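Local structure of inositol-3-phosphate synthase (Caenorhabditis elegans, 1VKO) at residues Gly118-Thr123 against Ile448-Ile453; Ser205-Arg210 against Gly357-Lys362; Asn219-Leu224 against Glu270-Asn275. The protein belongs to the myo-inositol-1-phosphate synthase family, assembles as a tetramer and holds NAD in a Rossmann-type domain. One frame throughout, in Å; residues are numbered along the deposited sequence.

Contact 1: Gly118-Thr123 against Ile448-Ile453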
loop_
_atom_site.group_PDB
_atom_site.type_symbol
_atom_site.label_atom_id
_atom_site.label_comp_id
_atom_site.label_asym_id
_atom_site.label_seq_id
_atom_site.Cartn_x
_atom_site.Cartn_y
_atom_site.Cartn_z
ATOM N N GLY A 118 2.783 -15.448 -19.447
ATOM C CA GLY A 118 1.649 -14.574 -19.596
ATOM C C GLY A 118 0.857 -14.728 -20.866
ATOM O O GLY A 118 -0.022 -13.906 -21.124
ATOM N N SER A 119 1.172 -15.760 -21.665
ATOM C CA SER A 119 0.320 -16.204 -22.777
ATOM C C SER A 119 -0.593 -17.293 -22.206
ATOM O O SER A 119 -0.086 -18.283 -21.713
ATOM C CB SER A 119 1.209 -16.791 -23.895
ATOM O OG SER A 119 0.495 -17.059 -25.110
ATOM N N VAL A 120 -1.914 -17.121 -22.206
ATOM C CA VAL A 120 -2.784 -18.248 -21.833
ATOM C C VAL A 120 -2.509 -19.467 -22.726
ATOM O O VAL A 120 -2.324 -20.589 -22.219
ATOM C CB VAL A 120 -4.290 -17.913 -21.857
ATOM C CG1 VAL A 120 -5.140 -19.142 -21.544
ATOM C CG2 VAL A 120 -4.629 -16.841 -20.838
ATOM N N THR A 121 -2.431 -19.266 -24.040
ATOM C CA THR A 121 -2.352 -20.411 -24.950
ATOM C C THR A 121 -1.036 -21.151 -24.809
ATOM O O THR A 121 -1.022 -22.348 -24.951
ATOM C CB THR A 121 -2.598 -20.010 -26.408
ATOM O OG1 THR A 121 -1.644 -19.020 -26.836
ATOM C CG2 THR A 121 -3.964 -19.325 -26.561
ATOM N N GLN A 122 0.051 -20.440 -24.498
ATOM C CA GLN A 122 1.366 -21.041 -24.484
ATOM C C GLN A 122 1.709 -21.604 -23.124
ATOM O O GLN A 122 2.563 -22.468 -23.054
ATOM C CB GLN A 122 2.486 -20.075 -24.917
ATOM C CG GLN A 122 2.409 -19.551 -26.343
ATOM C CD GLN A 122 2.131 -20.647 -27.396
ATOM O OE1 GLN A 122 1.088 -20.630 -28.058
ATOM N NE2 GLN A 122 3.062 -21.581 -27.546
ATOM N N THR A 123 1.053 -21.127 -22.051
ATOM C CA THR A 123 1.427 -21.523 -20.679
ATOM C C THR A 123 0.317 -21.884 -19.672
ATOM O O THR A 123 0.628 -22.433 -18.609
ATOM C CB THR A 123 2.480 -20.523 -20.022
ATOM O OG1 THR A 123 1.823 -19.382 -19.475
ATOM C CG2 THR A 123 3.385 -19.907 -21.057
ATOM N N ILE A 448 -1.496 -10.231 -27.513
ATOM C CA ILE A 448 -1.563 -10.115 -28.931
ATOM C C ILE A 448 -1.333 -11.509 -29.515
ATOM O O ILE A 448 -2.035 -11.893 -30.444
ATOM C CB ILE A 448 -0.549 -9.119 -29.461
ATOM C CG1 ILE A 448 -1.003 -7.682 -29.146
ATOM C CG2 ILE A 448 -0.384 -9.327 -30.990
ATOM C CD1 ILE A 448 0.064 -6.651 -29.326
ATOM N N TYR A 449 -0.391 -12.287 -28.961
ATOM C CA TYR A 449 -0.169 -13.627 -29.501
ATOM C C TYR A 449 -1.398 -14.479 -29.246
ATOM O O TYR A 449 -1.791 -15.212 -30.116
ATOM C CB TYR A 449 1.065 -14.346 -28.954
ATOM C CG TYR A 449 2.356 -13.606 -28.993
ATOM C CD1 TYR A 449 2.710 -12.813 -30.067
ATOM C CD2 TYR A 449 3.246 -13.719 -27.932
ATOM C CE1 TYR A 449 3.941 -12.144 -30.092
ATOM C CE2 TYR A 449 4.469 -13.067 -27.939
ATOM C CZ TYR A 449 4.802 -12.294 -29.012
ATOM O OH TYR A 449 5.972 -11.605 -28.966
ATOM N N ASP A 450 -2.049 -14.345 -28.089
ATOM C CA ASP A 450 -3.213 -15.179 -27.827
ATOM C C ASP A 450 -4.397 -14.856 -28.719
ATOM O O ASP A 450 -5.120 -15.779 -29.166
ATOM C CB ASP A 450 -3.665 -15.090 -26.384
ATOM C CG ASP A 450 -2.622 -15.608 -25.390
ATOM O OD1 ASP A 450 -1.976 -16.648 -25.679
ATOM O OD2 ASP A 450 -2.414 -15.046 -24.279
ATOM N N LEU A 451 -4.645 -13.566 -28.958
ATOM C CA LEU A 451 -5.801 -13.191 -29.793
ATOM C C LEU A 451 -5.612 -13.766 -31.214
ATOM O O LEU A 451 -6.496 -14.425 -31.774
ATOM C CB LEU A 451 -6.008 -11.675 -29.814
ATOM C CG LEU A 451 -6.459 -10.987 -28.514
ATOM C CD1 LEU A 451 -5.947 -9.555 -28.504
ATOM C CD2 LEU A 451 -7.974 -11.018 -28.322
ATOM N N ALA A 452 -4.443 -13.541 -31.789
ATOM C CA ALA A 452 -4.180 -14.065 -33.109
ATOM C C ALA A 452 -4.428 -15.582 -33.069
ATOM O O ALA A 452 -5.080 -16.139 -33.966
ATOM C CB ALA A 452 -2.743 -13.739 -33.542
ATOM N N ILE A 453 -3.952 -16.233 -32.007
ATOM C CA ILE A 453 -3.811 -17.683 -32.012
ATOM C C ILE A 453 -5.183 -18.336 -31.852
ATOM O O ILE A 453 -5.526 -19.294 -32.543
ATOM C CB ILE A 453 -2.743 -18.124 -30.978
ATOM C CG1 ILE A 453 -1.339 -17.854 -31.554
ATOM C CG2 ILE A 453 -2.890 -19.599 -30.574
ATOM C CD1 ILE A 453 -0.207 -18.061 -30.583
#
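Asp450, on the long helix 440-458, pushes its carboxylate against the N-terminal turn of the short helix 120-123 and takes four hydrogen bonds there. Its CG stands anti to its own carbonyl carbon (chi1 -63°), which carries the carboxylate out of its helix toward that turn. OD1 receives three of the four. Ser119 OG comes to Asp450 OD1 at 2.6 Å, on the syn side but well out of the carboxylate plane, Thr121 OG1 meets the same oxygen nearly end-on, along the C-O bond, at 2.7 Å, and the backbone N of Thr121 reaches it from above the carboxylate plane at 3.1 Å. Asp450 OD2 takes the backbone N of Val120 at 3.0 Å, also syn and similarly tilted out of the plane, though the N-H points less squarely, at 135°.

Thr121 can offer both its amide and its hydroxyl because OG1 sits between the backbone N and the carbonyl carbon (chi1 58°); its methyl CG2 also lies against OD1. Ser119, the N-cap residue, donates to Asp450 and weakly accepts from Gln122 N through its OG. One turn further along helix 440-458, Ile453 lays its CG2 beside Thr121 OG1 at 4.0 Å, an aliphatic neighbour that adds packing but no competing polar atom beside the hydroxyl.

Beyond the pair, Thr123 bonds to Asn388 of the second subunit, so the short helix also borders a subunit interface. A buried acid held by two hydroxyls and two N-terminal amides is probably stabilised as the anion, facing the positive end of the short helix's dipole.

Contact 2: Ser205-Arg210 against Gly357-Lys362. With NAD (nicotinamide-adenine-dinucleotide), chain G.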
loop_
_atom_site.group_PDB
_atom_site.type_symbol
_atom_site.label_atom_id
_atom_site.label_comp_id
_atom_site.label_asym_id
_atom_site.label_seq_id
_atom_site.Cartn_x
_atom_site.Cartn_y
_atom_site.Cartn_z
ATOM N N SER A 205 -4.054 15.143 -30.334
ATOM C CA SER A 205 -3.335 16.124 -31.168
ATOM C C SER A 205 -1.800 16.158 -30.916
ATOM O O SER A 205 -1.026 16.676 -31.746
ATOM C CB SER A 205 -4.000 17.522 -31.079
ATOM O OG SER A 205 -3.586 18.248 -29.941
ATOM N N ASN A 206 -1.362 15.558 -29.809
ATOM C CA ASN A 206 0.067 15.526 -29.483
ATOM C C ASN A 206 0.935 14.536 -30.327
ATOM O O ASN A 206 2.168 14.457 -30.167
ATOM C CB ASN A 206 0.343 15.518 -27.930
ATOM C CG ASN A 206 -0.156 14.249 -27.215
ATOM O OD1 ASN A 206 0.096 13.121 -27.676
ATOM N ND2 ASN A 206 -0.839 14.433 -26.052
ATOM N N GLN A 207 0.275 13.854 -31.266
ATOM C CA GLN A 207 0.904 12.840 -32.109
ATOM C C GLN A 207 1.365 13.351 -33.480
ATOM O O GLN A 207 1.841 12.557 -34.281
ATOM C CB GLN A 207 -0.042 11.628 -32.316
ATOM C CG GLN A 207 -0.548 10.975 -31.014
ATOM C CD GLN A 207 0.545 10.209 -30.292
ATOM O OE1 GLN A 207 1.297 9.423 -30.917
ATOM N NE2 GLN A 207 0.649 10.433 -28.980
ATOM N N GLY A 208 1.233 14.661 -33.726
ATOM C CA GLY A 208 1.498 15.286 -35.037
ATOM C C GLY A 208 2.941 15.162 -35.482
ATOM O O GLY A 208 3.213 14.675 -36.579
ATOM N N ASP A 209 3.848 15.615 -34.610
ATOM C CA ASP A 209 5.307 15.399 -34.698
ATOM C C ASP A 209 5.771 13.992 -35.142
ATOM O O ASP A 209 6.774 13.868 -35.858
ATOM C CB ASP A 209 5.963 15.690 -33.326
ATOM C CG ASP A 209 6.584 17.085 -33.230
ATOM O OD1 ASP A 209 6.841 17.713 -34.289
ATOM O OD2 ASP A 209 6.871 17.616 -32.124
ATOM N N ARG A 210 5.067 12.952 -34.694
ATOM C CA ARG A 210 5.492 11.561 -34.904
ATOM C C ARG A 210 5.107 11.027 -36.290
ATOM O O ARG A 210 5.670 10.038 -36.773
ATOM C CB ARG A 210 4.905 10.675 -33.794
ATOM C CG ARG A 210 5.198 9.186 -33.876
ATOM C CD ARG A 210 4.274 8.333 -33.026
ATOM N NE ARG A 210 4.885 8.041 -31.736
ATOM C CZ ARG A 210 5.604 6.957 -31.461
ATOM N NH1 ARG A 210 5.806 6.028 -32.395
ATOM N NH2 ARG A 210 6.115 6.806 -30.238
ATOM N N GLY A 357 4.175 6.491 -18.447
ATOM C CA GLY A 357 4.931 7.526 -19.125
ATOM C C GLY A 357 5.279 7.197 -20.542
ATOM O O GLY A 357 6.097 7.895 -21.135
ATOM N N ASN A 358 4.661 6.133 -21.075
ATOM C CA ASN A 358 4.919 5.667 -22.438
ATOM C C ASN A 358 4.115 6.497 -23.456
ATOM O O ASN A 358 3.448 7.462 -23.042
ATOM C CB ASN A 358 4.766 4.128 -22.572
ATOM C CG ASN A 358 3.383 3.588 -22.162
ATOM O OD1 ASN A 358 2.397 4.324 -22.014
ATOM N ND2 ASN A 358 3.318 2.273 -21.987
ATOM N N ASN A 359 4.185 6.173 -24.760
ATOM C CA ASN A 359 3.365 6.886 -25.757
ATOM C C ASN A 359 1.868 6.630 -25.627
ATOM O O ASN A 359 1.053 7.454 -26.084
ATOM C CB ASN A 359 3.790 6.636 -27.206
ATOM C CG ASN A 359 3.146 7.637 -28.185
ATOM O OD1 ASN A 359 3.246 8.852 -27.990
ATOM N ND2 ASN A 359 2.469 7.126 -29.224
ATOM N N ASP A 360 1.518 5.488 -25.030
ATOM C CA ASP A 360 0.126 5.159 -24.709
ATOM C C ASP A 360 -0.434 6.228 -23.733
ATOM O O ASP A 360 -1.492 6.814 -24.002
ATOM C CB ASP A 360 0.010 3.698 -24.182
ATOM C CG ASP A 360 -1.441 3.269 -23.867
ATOM O OD1 ASP A 360 -2.402 3.832 -24.475
ATOM O OD2 ASP A 360 -1.718 2.377 -23.011
ATOM N N GLY A 361 0.294 6.517 -22.646
ATOM C CA GLY A 361 -0.123 7.538 -21.670
ATOM C C GLY A 361 -0.206 8.971 -22.201
ATOM O O GLY A 361 -1.168 9.717 -21.893
ATOM N N LYS A 362 0.805 9.355 -22.985
ATOM C CA LYS A 362 0.870 10.678 -23.627
ATOM C C LYS A 362 -0.332 10.909 -24.574
ATOM O O LYS A 362 -0.840 12.050 -24.706
ATOM C CB LYS A 362 2.203 10.818 -24.371
ATOM C CG LYS A 362 2.490 12.169 -25.038
ATOM C CD LYS A 362 3.737 12.026 -25.938
ATOM C CE LYS A 362 3.722 12.986 -27.121
ATOM N NZ LYS A 362 4.728 14.100 -26.979
HETATM P PA NAD G . 2.379 3.155 -28.489
HETATM O O1A NAD G . 2.294 4.598 -28.644
HETATM O O2A NAD G . 3.743 2.807 -28.056
HETATM O O5B NAD G . 1.957 2.506 -29.873
HETATM C C5B NAD G . 1.166 3.219 -30.776
HETATM C C4B NAD G . 1.854 3.161 -32.127
HETATM O O4B NAD G . 0.868 3.250 -33.130
HETATM C C3B NAD G . 2.796 4.311 -32.343
HETATM O O3B NAD G . 3.862 3.753 -33.094
HETATM C C2B NAD G . 2.087 5.259 -33.268
HETATM O O2B NAD G . 3.080 5.657 -34.210
HETATM C C1B NAD G . 1.109 4.331 -33.983
HETATM N N9A NAD G . -0.135 4.883 -34.578
HETATM C C8A NAD G . -0.962 5.869 -34.133
HETATM N N7A NAD G . -1.956 6.028 -35.036
HETATM C C5A NAD G . -1.801 5.174 -36.065
HETATM C C6A NAD G . -2.501 4.943 -37.262
HETATM N N6A NAD G . -3.567 5.663 -37.649
HETATM N N1A NAD G . -2.032 3.985 -38.123
HETATM C C2A NAD G . -0.891 3.291 -37.841
HETATM N N3A NAD G . -0.209 3.560 -36.699
HETATM C C4A NAD G . -0.641 4.473 -35.803
HETATM O O3 NAD G . 1.260 2.586 -27.463
HETATM P PN NAD G . 1.280 1.054 -27.031
HETATM O O1N NAD G . 1.968 0.303 -28.114
HETATM O O2N NAD G . 1.811 0.990 -25.667
HETATM O O5D NAD G . -0.258 0.547 -27.120
HETATM C C5D NAD G . -1.054 0.831 -28.258
HETATM C C4D NAD G . -2.572 0.770 -28.000
HETATM O O4D NAD G . -2.904 -0.397 -27.289
HETATM C C3D NAD G . -3.118 1.947 -27.183
HETATM O O3D NAD G . -4.350 2.333 -27.726
HETATM C C2D NAD G . -3.457 1.322 -25.854
HETATM O O2D NAD G . -4.548 1.910 -25.165
HETATM C C1D NAD G . -3.833 -0.072 -26.278
HETATM N N1N NAD G . -3.777 -0.878 -25.065
HETATM C C2N NAD G . -2.597 -1.033 -24.406
HETATM C C3N NAD G . -2.577 -1.775 -23.247
HETATM C C7N NAD G . -1.241 -2.227 -22.791
HETATM O O7N NAD G . -0.148 -1.739 -23.547
HETATM N N7N NAD G . -1.133 -3.059 -21.748
HETATM C C4N NAD G . -3.746 -2.384 -22.750
HETATM C C5N NAD G . -4.934 -2.198 -23.423
HETATM C C6N NAD G . -4.945 -1.425 -24.594
#
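Asn206 reaches across to the first turn of helix 359-363, where its ND2 donates to Lys362 O at 2.7 Å. The other end of its amide, OD1, lies beside the aliphatic part of Lys362, 3.7 Å from CE, and accepts from the NE2 of its neighbour Gln207 nearly in line with its C=O bond. Gln207 then faces Asn359 amide to amide: Asn359 ND2 gives to Gln207 OE1 at 3.1 Å, and Gln207 NE2 gives to Asn359 OD1 at 3.2 Å. The bend of the Gln207 chain at chi2 (-72°) brings its end up to this partner, although the two amide planes are still twisted 50° apart. Each carboxamide has an acceptor and two N-H groups, so the two can bond to each other and still give one N-H to a further partner. Arg210 completes the row, one face of its guanidinium covered by Asn359 ND2 and NAD C3B, while its NH1 bonds weakly to NAD O2B.

Held in this way, Asn359 turns its ND2 to NAD O1A at 2.6 Å, and Gln207 acts as a second-shell residue. A loop closing over a helix start, with an amide on the diphosphate and an arginine at the adenosine ribose, forms one wall of this Rossmann-type NAD pocket.

Contact 3: Asn219-Leu224 against Glu270-Asn275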
loop_
_atom_site.group_PDB
_atom_site.type_symbol
_atom_site.label_atom_id
_atom_site.label_comp_id
_atom_site.label_asym_id
_atom_site.label_seq_id
_atom_site.Cartn_x
_atom_site.Cartn_y
_atom_site.Cartn_z
ATOM N N ASN A 219 -8.879 11.203 -49.810
ATOM C CA ASN A 219 -9.910 10.332 -50.347
ATOM C C ASN A 219 -9.811 9.013 -49.600
ATOM O O ASN A 219 -8.819 8.292 -49.758
ATOM C CB ASN A 219 -9.693 10.121 -51.855
ATOM C CG ASN A 219 -10.848 9.379 -52.542
ATOM O OD1 ASN A 219 -11.355 8.355 -52.052
ATOM N ND2 ASN A 219 -11.236 9.877 -53.717
ATOM N N LYS A 220 -10.837 8.721 -48.810
ATOM C CA LYS A 220 -10.860 7.572 -47.903
ATOM C C LYS A 220 -11.046 6.251 -48.635
ATOM O O LYS A 220 -10.664 5.181 -48.113
ATOM C CB LYS A 220 -11.953 7.734 -46.804
ATOM C CG LYS A 220 -11.758 8.992 -45.967
ATOM C CD LYS A 220 -12.667 9.138 -44.731
ATOM C CE LYS A 220 -12.299 10.400 -43.931
ATOM N NZ LYS A 220 -12.999 10.440 -42.598
ATOM N N LEU A 221 -11.650 6.315 -49.822
ATOM C CA LEU A 221 -11.828 5.119 -50.661
ATOM C C LEU A 221 -10.518 4.729 -51.336
ATOM O O LEU A 221 -10.213 3.536 -51.475
ATOM C CB LEU A 221 -12.943 5.291 -51.703
ATOM C CG LEU A 221 -13.100 4.127 -52.707
ATOM C CD1 LEU A 221 -13.714 2.886 -52.035
ATOM C CD2 LEU A 221 -13.936 4.548 -53.911
ATOM N N GLU A 222 -9.726 5.716 -51.741
ATOM C CA GLU A 222 -8.376 5.405 -52.187
ATOM C C GLU A 222 -7.575 4.823 -51.045
ATOM O O GLU A 222 -6.840 3.866 -51.244
ATOM C CB GLU A 222 -7.683 6.624 -52.699
ATOM C CG GLU A 222 -8.123 7.051 -54.080
ATOM C CD GLU A 222 -6.961 7.629 -54.849
ATOM O OE1 GLU A 222 -6.275 8.506 -54.255
ATOM O OE2 GLU A 222 -6.727 7.183 -56.007
ATOM N N HIS A 223 -7.769 5.351 -49.828
ATOM C CA HIS A 223 -7.124 4.773 -48.654
ATOM C C HIS A 223 -7.518 3.332 -48.443
ATOM O O HIS A 223 -6.648 2.480 -48.248
ATOM C CB HIS A 223 -7.338 5.612 -47.412
ATOM C CG HIS A 223 -6.667 6.942 -47.495
ATOM N ND1 HIS A 223 -7.128 8.059 -46.831
ATOM C CD2 HIS A 223 -5.585 7.343 -48.201
ATOM C CE1 HIS A 223 -6.363 9.094 -47.131
ATOM N NE2 HIS A 223 -5.418 8.686 -47.959
ATOM N N LEU A 224 -8.822 3.064 -48.539
ATOM C CA LEU A 224 -9.373 1.716 -48.405
ATOM C C LEU A 224 -8.704 0.750 -49.355
ATOM O O LEU A 224 -8.341 -0.360 -48.978
ATOM C CB LEU A 224 -10.883 1.739 -48.658
ATOM C CG LEU A 224 -11.540 0.378 -48.758
ATOM C CD1 LEU A 224 -11.316 -0.436 -47.520
ATOM C CD2 LEU A 224 -13.019 0.595 -48.975
ATOM N N GLU A 270 -20.939 3.065 -48.268
ATOM C CA GLU A 270 -21.292 4.342 -48.885
ATOM C C GLU A 270 -20.568 5.528 -48.217
ATOM O O GLU A 270 -20.013 6.369 -48.929
ATOM C CB GLU A 270 -22.817 4.546 -48.942
ATOM C CG GLU A 270 -23.267 5.915 -49.471
ATOM C CD GLU A 270 -23.126 6.107 -50.984
ATOM O OE1 GLU A 270 -22.527 5.256 -51.673
ATOM O OE2 GLU A 270 -23.616 7.141 -51.492
ATOM N N SER A 271 -20.547 5.591 -46.879
ATOM C CA SER A 271 -19.851 6.696 -46.187
ATOM C C SER A 271 -18.374 6.805 -46.628
ATOM O O SER A 271 -17.830 7.913 -46.754
ATOM C CB SER A 271 -19.943 6.574 -44.672
ATOM O OG SER A 271 -21.285 6.414 -44.250
ATOM N N ILE A 272 -17.737 5.664 -46.882
ATOM C CA ILE A 272 -16.355 5.660 -47.384
ATOM C C ILE A 272 -16.284 6.189 -48.823
ATOM O O ILE A 272 -15.355 6.899 -49.207
ATOM C CB ILE A 272 -15.747 4.249 -47.284
ATOM C CG1 ILE A 272 -15.749 3.766 -45.830
ATOM C CG2 ILE A 272 -14.327 4.218 -47.887
ATOM C CD1 ILE A 272 -15.227 2.332 -45.626
ATOM N N ARG A 273 -17.273 5.828 -49.624
ATOM C CA ARG A 273 -17.324 6.282 -51.010
ATOM C C ARG A 273 -17.501 7.809 -51.098
ATOM O O ARG A 273 -16.782 8.455 -51.833
ATOM C CB ARG A 273 -18.429 5.555 -51.777
ATOM C CG ARG A 273 -18.122 5.315 -53.282
ATOM C CD ARG A 273 -19.372 4.983 -54.098
ATOM N NE ARG A 273 -20.369 6.007 -53.812
ATOM C CZ ARG A 273 -20.794 6.902 -54.682
ATOM N NH1 ARG A 273 -20.360 6.859 -55.937
ATOM N NH2 ARG A 273 -21.672 7.824 -54.297
ATOM N N VAL A 274 -18.426 8.366 -50.320
ATOM C CA VAL A 274 -18.725 9.811 -50.336
ATOM C C VAL A 274 -17.820 10.643 -49.396
ATOM O O VAL A 274 -18.072 11.820 -49.173
ATOM C CB VAL A 274 -20.221 10.116 -49.974
ATOM C CG1 VAL A 274 -21.177 9.399 -50.859
ATOM C CG2 VAL A 274 -20.507 9.779 -48.543
ATOM N N ASN A 275 -16.799 10.007 -48.822
ATOM C CA ASN A 275 -15.752 10.670 -48.032
ATOM C C ASN A 275 -16.218 11.334 -46.741
ATOM O O ASN A 275 -15.708 12.381 -46.329
ATOM C CB ASN A 275 -14.977 11.670 -48.877
ATOM C CG ASN A 275 -13.519 11.597 -48.625
ATOM O OD1 ASN A 275 -12.918 10.531 -48.773
ATOM N ND2 ASN A 275 -12.921 12.725 -48.248
#
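Ile272 overlaps the first turn of helix 220-238 with its CG2 methyl, which lies 3.8 Å from the CA of Leu221 and equally close to Lys220 O. Here the N-terminus of helix 220-238, capped by Asn219, packs on the C-terminal turn of helix 265-273, both in the Rossmann-type part of the chain. With CG2 anti to its backbone N, Ile272 touches both Leu221 CB and Leu224 CD2 through this branch, the latter 4.0 Å from Ile272 CG2. A beta-branched residue suits the spot, for its short methyl packs close to the backbone. Leu224 also packs on Ile284, Val287 and Ala288 of helix 281-291, so the apolar patch continues into a third helix.

Beside this patch the contact turns polar. The capping oxygen, Asn219 OD1, accepts from Glu222 N at 3.1 Å, from above the carbonyl plane, and weakly from Leu221 N. Lys220 extends its chain across Asn275 at about a right angle, CG lying 3.4 Å from Asn275 OD1, and its buried ammonium is satisfied by the carbonyl oxygens of Glu276 and Val279. Asn275 stands with positive phi just past the helix end, a conformation asparagine tolerates well. Its ND2 bonds to Asp218 O, and Asn275 OD1 accepts from Lys220 N in the carbonyl plane, at 2.8 Å and nearly straight, 172°.

In the fold
Contact 1 is the buried one, about 9 Å between its centre and that of the chain; contact 2 lies at the surface and contact 3 is partly buried further out. None shares a segment with another, and along the chain contact 3 is nested inside the loop closed by contact 2, itself inside that of contact 1. Each involves the start of a helix, yet with different chemistry: a buried carboxylate meets the start in contact 1, neutral amides and NAD do so in contact 2, and contact 3 combines an asparagine oxygen with aliphatic packing. Of the three, only contact 2 touches NAD, and only contact 1 borders another subunit.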